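PDB 6H20: probable glutamine-binding lipoprotein GlnH (GLNBP) from Mycobacterium tuberculosis, which probably binds amino acids such as aspartate and asparagine and so helps to regulate protein kinase G and glutamate metabolism in mycobacteria. Local coordinates for residues I59-F64 / V189-C194; R99-A104 / D116-T121; T136-A141 / Y235-N240. All coordinates share one frame; numbering follows the deposited sequence.

Contact 1. Residues I59-F64 / V189-C194; sequences IGSNLF and VNWADC. With ASN (asparagine), chain B.
Gly60 carries this contact with backbone alone: its carbonyl oxygen sits 3.3 Å from Ala192 N, a weak bond whose angle at the hydrogen is only 123°. In this solute-binding fold the loop after strand 53-57 thus meets the N-terminus of helix 191-199, an arrangement consistent with two lobes drawn together over the ligand. Lacking a side chain, Gly60 lets Asn190 approach, with Gly60 CA 4.2 Å from Asn190 CG. Gly60 CA lies 5.2 Å from Ala192 CA, and Gly60 O also rests against Ala192 CB at 3.7 Å. Asn190 is the helix N-cap and forms a capping box with Asp193. With chi1 at 65°, its CG stands between backbone N and carbonyl carbon, turning OD1 back to accept from Asp193 N at 3.3 Å. The reciprocal bond, Asn190 N to Asp193 OD2, approaches from above the carboxylate plane, so the N-cap and the third residue after it are tied reciprocally. Trp191 leads into the asparagine pocket, where its side chain also touches Thr208 and Ile212. The indole edge meets ligand ND2 in plane, 2.7 Å from Trp191 NE1, a doubtful pairing of two modelled donors; the amide's OD1 and ND2 may be interchanged.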
# COMPACT_ATOMS: atom_id res chain seq x y z
N ILE A 59 8.38 8.12 0.40
CA ILE A 59 7.76 9.37 0.01
C ILE A 59 7.28 9.35 -1.45
O ILE A 59 7.08 10.40 -2.05
CB ILE A 59 8.62 10.59 0.37
CG1 ILE A 59 9.98 10.54 -0.33
CG2 ILE A 59 8.83 10.66 1.87
CD1 ILE A 59 10.83 11.78 -0.10
N GLY A 60 7.06 8.17 -2.02
CA GLY A 60 6.66 8.06 -3.41
C GLY A 60 5.17 7.90 -3.69
O GLY A 60 4.80 7.72 -4.86
N SER A 61 4.31 7.99 -2.67
CA SER A 61 2.88 7.71 -2.82
C SER A 61 2.08 8.90 -2.30
O SER A 61 1.72 8.95 -1.12
CB SER A 61 2.50 6.39 -2.12
OG SER A 61 3.13 5.27 -2.75
N ASN A 62 1.79 9.85 -3.18
CA ASN A 62 0.93 10.96 -2.80
C ASN A 62 -0.37 10.43 -2.22
O ASN A 62 -0.91 9.42 -2.68
CB ASN A 62 0.60 11.82 -4.03
CG ASN A 62 -0.11 13.10 -3.65
OD1 ASN A 62 0.18 13.69 -2.59
ND2 ASN A 62 -1.04 13.53 -4.48
N LEU A 63 -0.87 11.12 -1.19
CA LEU A 63 -2.04 10.82 -0.37
C LEU A 63 -1.78 9.76 0.69
O LEU A 63 -2.61 9.61 1.58
CB LEU A 63 -3.30 10.41 -1.16
CG LEU A 63 -3.70 11.41 -2.25
CD1 LEU A 63 -4.98 10.90 -2.90
CD2 LEU A 63 -3.88 12.81 -1.67
N PHE A 64 -0.67 9.03 0.63
CA PHE A 64 -0.40 7.91 1.52
C PHE A 64 0.87 8.07 2.33
O PHE A 64 0.83 7.96 3.55
CB PHE A 64 -0.39 6.60 0.72
CG PHE A 64 -1.77 6.15 0.37
CD1 PHE A 64 -2.50 5.38 1.27
CD2 PHE A 64 -2.39 6.58 -0.78
CE1 PHE A 64 -3.79 5.01 1.00
CE2 PHE A 64 -3.70 6.24 -1.07
CZ PHE A 64 -4.40 5.43 -0.17
N VAL A 189 11.24 2.25 -9.52
CA VAL A 189 11.37 2.07 -8.07
C VAL A 189 10.05 2.39 -7.37
O VAL A 189 9.61 1.63 -6.49
CB VAL A 189 12.52 2.92 -7.51
CG1 VAL A 189 12.55 2.81 -5.99
CG2 VAL A 189 13.83 2.48 -8.11
N ASN A 190 9.43 3.52 -7.69
CA ASN A 190 8.23 3.92 -6.97
C ASN A 190 7.22 4.54 -7.93
O ASN A 190 7.52 4.87 -9.08
CB ASN A 190 8.55 4.80 -5.75
CG ASN A 190 9.17 6.12 -6.12
OD1 ASN A 190 8.61 6.87 -6.91
ND2 ASN A 190 10.33 6.40 -5.56
N TRP A 191 5.99 4.69 -7.43
CA TRP A 191 4.89 5.12 -8.29
C TRP A 191 5.05 6.55 -8.78
O TRP A 191 4.58 6.88 -9.87
CB TRP A 191 3.55 4.91 -7.59
CG TRP A 191 3.30 3.45 -7.42
CD1 TRP A 191 3.32 2.75 -6.25
CD2 TRP A 191 3.04 2.50 -8.46
NE1 TRP A 191 3.07 1.43 -6.50
CE2 TRP A 191 2.89 1.24 -7.84
CE3 TRP A 191 2.90 2.59 -9.85
CZ2 TRP A 191 2.64 0.08 -8.56
CZ3 TRP A 191 2.65 1.43 -10.57
CH2 TRP A 191 2.52 0.18 -9.92
N ALA A 192 5.72 7.41 -8.01
CA ALA A 192 5.97 8.77 -8.49
C ALA A 192 6.80 8.74 -9.76
O ALA A 192 6.65 9.63 -10.62
CB ALA A 192 6.67 9.58 -7.40
N ASP A 193 7.67 7.73 -9.91
CA ASP A 193 8.49 7.61 -11.11
C ASP A 193 7.63 7.29 -12.33
O ASP A 193 7.94 7.74 -13.44
CB ASP A 193 9.56 6.53 -10.91
CG ASP A 193 10.47 6.83 -9.75
OD1 ASP A 193 10.71 8.02 -9.45
OD2 ASP A 193 10.97 5.86 -9.12
N CYS A 194 6.56 6.51 -12.14
CA CYS A 194 5.64 6.24 -13.24
C CYS A 194 4.96 7.51 -13.69
O CYS A 194 4.75 7.72 -14.89
CB CYS A 194 4.58 5.22 -12.82
SG CYS A 194 5.13 3.52 -12.71
N ASN B . -0.68 -2.47 -2.98
CA ASN B . 0.23 -2.97 -4.01
C ASN B . 1.24 -3.91 -3.38
O ASN B . 2.25 -4.27 -4.01
CB ASN B . 0.94 -1.81 -4.72
CG ASN B . 1.91 -1.08 -3.81
OD1 ASN B . 1.87 -1.19 -2.59
ND2 ASN B . 2.82 -0.35 -4.42
OXT ASN B . 1.03 -4.31 -2.21

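Contact 2. Residues R99-A104 / D116-T121; sequences RILSAA and DIVVKT. With ASN (asparagine), chain B.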
# COMPACT_ATOMS: atom_id res chain seq x y z
N ARG A 99 11.73 4.58 8.45
CA ARG A 99 12.77 3.99 7.62
C ARG A 99 12.26 4.00 6.19
O ARG A 99 11.22 3.40 5.90
CB ARG A 99 13.11 2.55 8.03
CG ARG A 99 14.32 2.03 7.24
CD ARG A 99 14.71 0.58 7.55
NE ARG A 99 15.16 0.40 8.92
CZ ARG A 99 16.43 0.37 9.31
NH1 ARG A 99 17.42 0.54 8.43
NH2 ARG A 99 16.71 0.19 10.60
N ILE A 100 12.97 4.69 5.31
CA ILE A 100 12.52 4.82 3.93
C ILE A 100 12.81 3.52 3.19
O ILE A 100 13.96 3.08 3.11
CB ILE A 100 13.19 6.02 3.24
CG1 ILE A 100 12.96 7.30 4.06
CG2 ILE A 100 12.70 6.16 1.81
CD1 ILE A 100 11.52 7.71 4.21
N LEU A 101 11.75 2.91 2.64
CA LEU A 101 11.82 1.61 2.00
C LEU A 101 11.05 1.67 0.69
O LEU A 101 9.99 2.30 0.63
CB LEU A 101 11.10 0.55 2.87
CG LEU A 101 11.58 0.19 4.27
CD1 LEU A 101 10.58 -0.72 4.92
CD2 LEU A 101 12.95 -0.46 4.22
N SER A 102 11.57 1.01 -0.35
CA SER A 102 10.77 0.86 -1.56
C SER A 102 9.79 -0.31 -1.41
O SER A 102 9.85 -1.09 -0.46
CB SER A 102 11.67 0.61 -2.77
OG SER A 102 12.27 -0.67 -2.67
N ALA A 103 8.87 -0.40 -2.38
CA ALA A 103 7.90 -1.50 -2.39
C ALA A 103 8.59 -2.85 -2.37
O ALA A 103 8.15 -3.79 -1.69
CB ALA A 103 7.00 -1.38 -3.63
N ALA A 104 9.71 -2.96 -3.08
CA ALA A 104 10.44 -4.21 -3.18
C ALA A 104 11.18 -4.56 -1.90
O ALA A 104 11.70 -5.67 -1.80
CB ALA A 104 11.42 -4.14 -4.35
N ASP A 116 9.52 -1.79 13.05
CA ASP A 116 8.48 -2.46 13.82
C ASP A 116 7.30 -2.83 12.92
O ASP A 116 6.75 -3.94 13.02
CB ASP A 116 7.99 -1.57 14.96
CG ASP A 116 9.08 -1.21 15.95
OD1 ASP A 116 9.73 -2.14 16.51
OD2 ASP A 116 9.28 -0.01 16.22
N ILE A 117 6.88 -1.91 12.06
CA ILE A 117 5.74 -2.13 11.18
C ILE A 117 6.04 -1.49 9.83
O ILE A 117 6.84 -0.55 9.73
CB ILE A 117 4.41 -1.58 11.74
CG1 ILE A 117 4.45 -0.06 11.89
CG2 ILE A 117 4.07 -2.26 13.08
CD1 ILE A 117 3.14 0.55 12.40
N VAL A 118 5.40 -2.01 8.79
CA VAL A 118 5.35 -1.37 7.48
C VAL A 118 3.92 -0.90 7.28
O VAL A 118 2.98 -1.70 7.40
CB VAL A 118 5.76 -2.33 6.36
CG1 VAL A 118 5.42 -1.75 4.98
CG2 VAL A 118 7.26 -2.65 6.43
N VAL A 119 3.74 0.38 7.03
CA VAL A 119 2.44 0.93 6.64
C VAL A 119 2.71 1.62 5.31
O VAL A 119 3.13 2.79 5.26
CB VAL A 119 1.84 1.90 7.66
CG1 VAL A 119 0.37 2.18 7.33
CG2 VAL A 119 1.94 1.32 9.09
N LYS A 120 2.57 0.86 4.23
CA LYS A 120 2.94 1.34 2.90
C LYS A 120 2.13 0.57 1.88
O LYS A 120 2.65 -0.32 1.20
CB LYS A 120 4.44 1.18 2.65
CG LYS A 120 4.90 1.95 1.40
CD LYS A 120 6.18 1.38 0.83
CE LYS A 120 6.66 2.13 -0.42
NZ LYS A 120 5.57 2.54 -1.36
N THR A 121 0.84 0.92 1.79
CA THR A 121 -0.12 0.34 0.86
C THR A 121 0.09 -1.17 0.64
O THR A 121 0.08 -1.66 -0.48
CB THR A 121 -0.14 1.10 -0.49
OG1 THR A 121 1.15 1.04 -1.14
CG2 THR A 121 -0.51 2.57 -0.26
N ASN B . -0.68 -2.47 -2.98
CA ASN B . 0.23 -2.97 -4.01
C ASN B . 1.24 -3.91 -3.38
O ASN B . 2.25 -4.27 -4.01
CB ASN B . 0.94 -1.81 -4.72
CG ASN B . 1.91 -1.08 -3.81
OD1 ASN B . 1.87 -1.19 -2.59
ND2 ASN B . 2.82 -0.35 -4.42
OXT ASN B . 1.03 -4.31 -2.21
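Leu101, Ala103 and Lys120 meet beyond the C-terminal ends of two strands of a beta-alpha-beta crossover, in which strand 96-100 leads through helix 106-111 to strand 117-118. Both strands run parallel to strand 53-57, which pairs with each of them. The segments themselves stay apart as backbones, the nearest CA atoms, of Ala103 and Lys120, being 7.8 Å from each other, and no hydrogen bond links them. Side chains fill the interval. Lys120 reaches across with CG anti to its own nitrogen (chi1 -167°) and an extended chain that bends only at the last torsion, chi4 -40°. Its aliphatic end therefore lies against the other backbone: Lys120 CE is 3.5 Å from Leu101 O and 3.9 Å from Ala103 N. The ammonium goes beyond this pair, to a salt bridge with Asp58, which probably offsets the cost of burying the charge. Further back along both segments, Leu101 CD1 touches Val118 CG2 at 4.1 Å, the two branches crossing at a slant, with Ala109 and Leu110 of helix 106-111 packed against Leu101 and Val118 respectively. Just past Lys120, Thr121 grips the bound asparagine at two points. Its carbonyl oxygen accepts from the ligand N at 2.7 Å, and, as the amide is modelled, Thr121 OG1 donates to ligand OD1 at 2.8 Å. Arg106 ties the site to the crossover, as its guanidinium donates to Ala103 O, to Lys120 O and to the ligand. Asp78 accepts from Thr121 N and so helps to position this first-shell residue. Ligand contacts made by the loop just past a parallel strand are typical of the amino-acid site in family 3 solute-binding proteins.

Contact 3. Residues T136-A141 / Y235-N240; sequences TVYLDA and YGVGIN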
# COMPACT_ATOMS: atom_id res chain seq x y z
N THR A 136 -5.33 -6.96 10.43
CA THR A 136 -6.55 -6.94 9.65
C THR A 136 -6.51 -5.82 8.61
O THR A 136 -5.65 -4.93 8.63
CB THR A 136 -7.76 -6.74 10.56
OG1 THR A 136 -7.60 -5.53 11.33
CG2 THR A 136 -7.94 -7.94 11.50
N VAL A 137 -7.48 -5.85 7.70
CA VAL A 137 -7.48 -4.92 6.57
C VAL A 137 -7.86 -3.53 7.05
O VAL A 137 -8.89 -3.34 7.70
CB VAL A 137 -8.48 -5.41 5.50
CG1 VAL A 137 -8.59 -4.39 4.35
CG2 VAL A 137 -8.10 -6.79 5.00
N TYR A 138 -7.04 -2.52 6.68
CA TYR A 138 -7.36 -1.15 7.04
C TYR A 138 -7.83 -0.28 5.88
O TYR A 138 -8.32 0.83 6.11
CB TYR A 138 -6.19 -0.47 7.79
CG TYR A 138 -4.97 -0.13 6.95
CD1 TYR A 138 -4.89 1.06 6.24
CD2 TYR A 138 -3.89 -1.01 6.89
CE1 TYR A 138 -3.77 1.36 5.49
CE2 TYR A 138 -2.75 -0.71 6.14
CZ TYR A 138 -2.72 0.48 5.43
OH TYR A 138 -1.60 0.77 4.69
N LEU A 139 -7.73 -0.78 4.65
CA LEU A 139 -8.27 -0.07 3.49
C LEU A 139 -8.30 -1.08 2.36
O LEU A 139 -7.36 -1.87 2.23
CB LEU A 139 -7.35 1.10 3.10
CG LEU A 139 -7.87 2.02 2.00
CD1 LEU A 139 -9.08 2.78 2.48
CD2 LEU A 139 -6.77 3.00 1.58
N ASP A 140 -9.37 -1.09 1.57
CA ASP A 140 -9.52 -2.05 0.48
C ASP A 140 -9.53 -1.30 -0.85
O ASP A 140 -10.49 -0.59 -1.15
CB ASP A 140 -10.78 -2.88 0.64
CG ASP A 140 -10.86 -4.01 -0.36
OD1 ASP A 140 -9.81 -4.65 -0.60
OD2 ASP A 140 -11.96 -4.25 -0.91
N ALA A 141 -8.47 -1.48 -1.63
CA ALA A 141 -8.34 -0.82 -2.92
C ALA A 141 -8.49 -1.85 -4.04
O ALA A 141 -8.64 -3.05 -3.81
CB ALA A 141 -7.00 -0.08 -3.00
N TYR A 235 -5.24 -3.69 2.09
CA TYR A 235 -4.03 -3.24 2.77
C TYR A 235 -3.98 -3.74 4.21
O TYR A 235 -4.96 -3.67 4.95
CB TYR A 235 -3.99 -1.71 2.84
CG TYR A 235 -3.83 -0.99 1.52
CD1 TYR A 235 -3.65 -1.67 0.32
CD2 TYR A 235 -3.88 0.38 1.50
CE1 TYR A 235 -3.51 -0.97 -0.90
CE2 TYR A 235 -3.73 1.09 0.31
CZ TYR A 235 -3.55 0.41 -0.88
OH TYR A 235 -3.41 1.15 -2.04
N GLY A 236 -2.81 -4.21 4.61
CA GLY A 236 -2.57 -4.57 5.99
C GLY A 236 -1.31 -3.89 6.48
O GLY A 236 -0.44 -3.50 5.70
N VAL A 237 -1.21 -3.75 7.80
CA VAL A 237 0.05 -3.34 8.43
C VAL A 237 0.95 -4.56 8.47
O VAL A 237 0.58 -5.60 9.02
CB VAL A 237 -0.20 -2.79 9.84
CG1 VAL A 237 1.13 -2.49 10.54
CG2 VAL A 237 -1.09 -1.56 9.78
N GLY A 238 2.13 -4.45 7.86
CA GLY A 238 3.06 -5.56 7.80
C GLY A 238 3.91 -5.63 9.06
O GLY A 238 4.37 -4.61 9.57
N ILE A 239 4.08 -6.85 9.57
CA ILE A 239 4.70 -7.11 10.86
C ILE A 239 5.59 -8.33 10.70
O ILE A 239 5.31 -9.22 9.89
CB ILE A 239 3.60 -7.33 11.94
CG1 ILE A 239 2.84 -6.02 12.18
CG2 ILE A 239 4.20 -7.87 13.26
CD1 ILE A 239 1.50 -6.18 12.87
N ASN A 240 6.68 -8.38 11.48
CA ASN A 240 7.54 -9.55 11.44
C ASN A 240 6.74 -10.82 11.74
O ASN A 240 5.87 -10.83 12.62
CB ASN A 240 8.69 -9.40 12.43
CG ASN A 240 9.54 -10.65 12.53
OD1 ASN A 240 9.21 -11.59 13.26
ND2 ASN A 240 10.65 -10.67 11.80
O HOH W 1 0.41 -1.11 4.55
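The face of the Tyr138 ring forms a shelf under Tyr235, whose CB sits 3.6 Å above the ring plane, shifted toward its rim, in a CH-pi contact. The two rings lean obliquely, planes at 58° and centroids 5.9 Å apart. A chi1 of 72° carries the Tyr138 ring beneath the neighbouring strand. Its edge then fits beside the chain, with Gly236 C lying in the ring plane 3.5 Å from Tyr138 CE2. Leu139 runs alongside Tyr235 in the same direction, Leu139 CD2 pressing on Tyr235 CE2 at 3.8 Å, while Ala141 CB lies obliquely near the hydroxyl end. Two backbone hydrogen bonds join the segments: Tyr138 N to Tyr235 O, 2.9 Å, and Tyr235 N to Leu139 O, 2.8 Å. A water donates to both Tyr138 OH and Gly236 O, and Tyr138 OH also bonds Asp78. Tyr235 OH is bonded to Thr211 and to Asp209, whose carboxylate also bonds the asparagine ligand. The chemistry is thus consistent with Tyr235, packed in this way, helping to orient Asp209 in the site.

Each contact brings a residue to the same asparagine: contact 1 Trp191, contact 2 Thr121 and contact 3 Tyr235. Centres of contacts 1 and 2, and of 2 and 3, are about 12 Å apart, those of 1 and 3 about 18 Å, so the centres form a bent triangle. Contacts 2 and 3 share a sheet: Val118 N lies 2.9 Å from Gly238 O, a probable hydrogen bond, and Thr121 CB packs on Tyr235 CZ at 3.5 Å. Phe64, in segment 59-64, touches contacts 2 and 3, with Phe64 CD1 3.8 Å from Thr121 CG2 and Phe64 CE1 3.6 Å from Leu139 CD2. Contact 2 is nested in the chain loop that contact 1 closes.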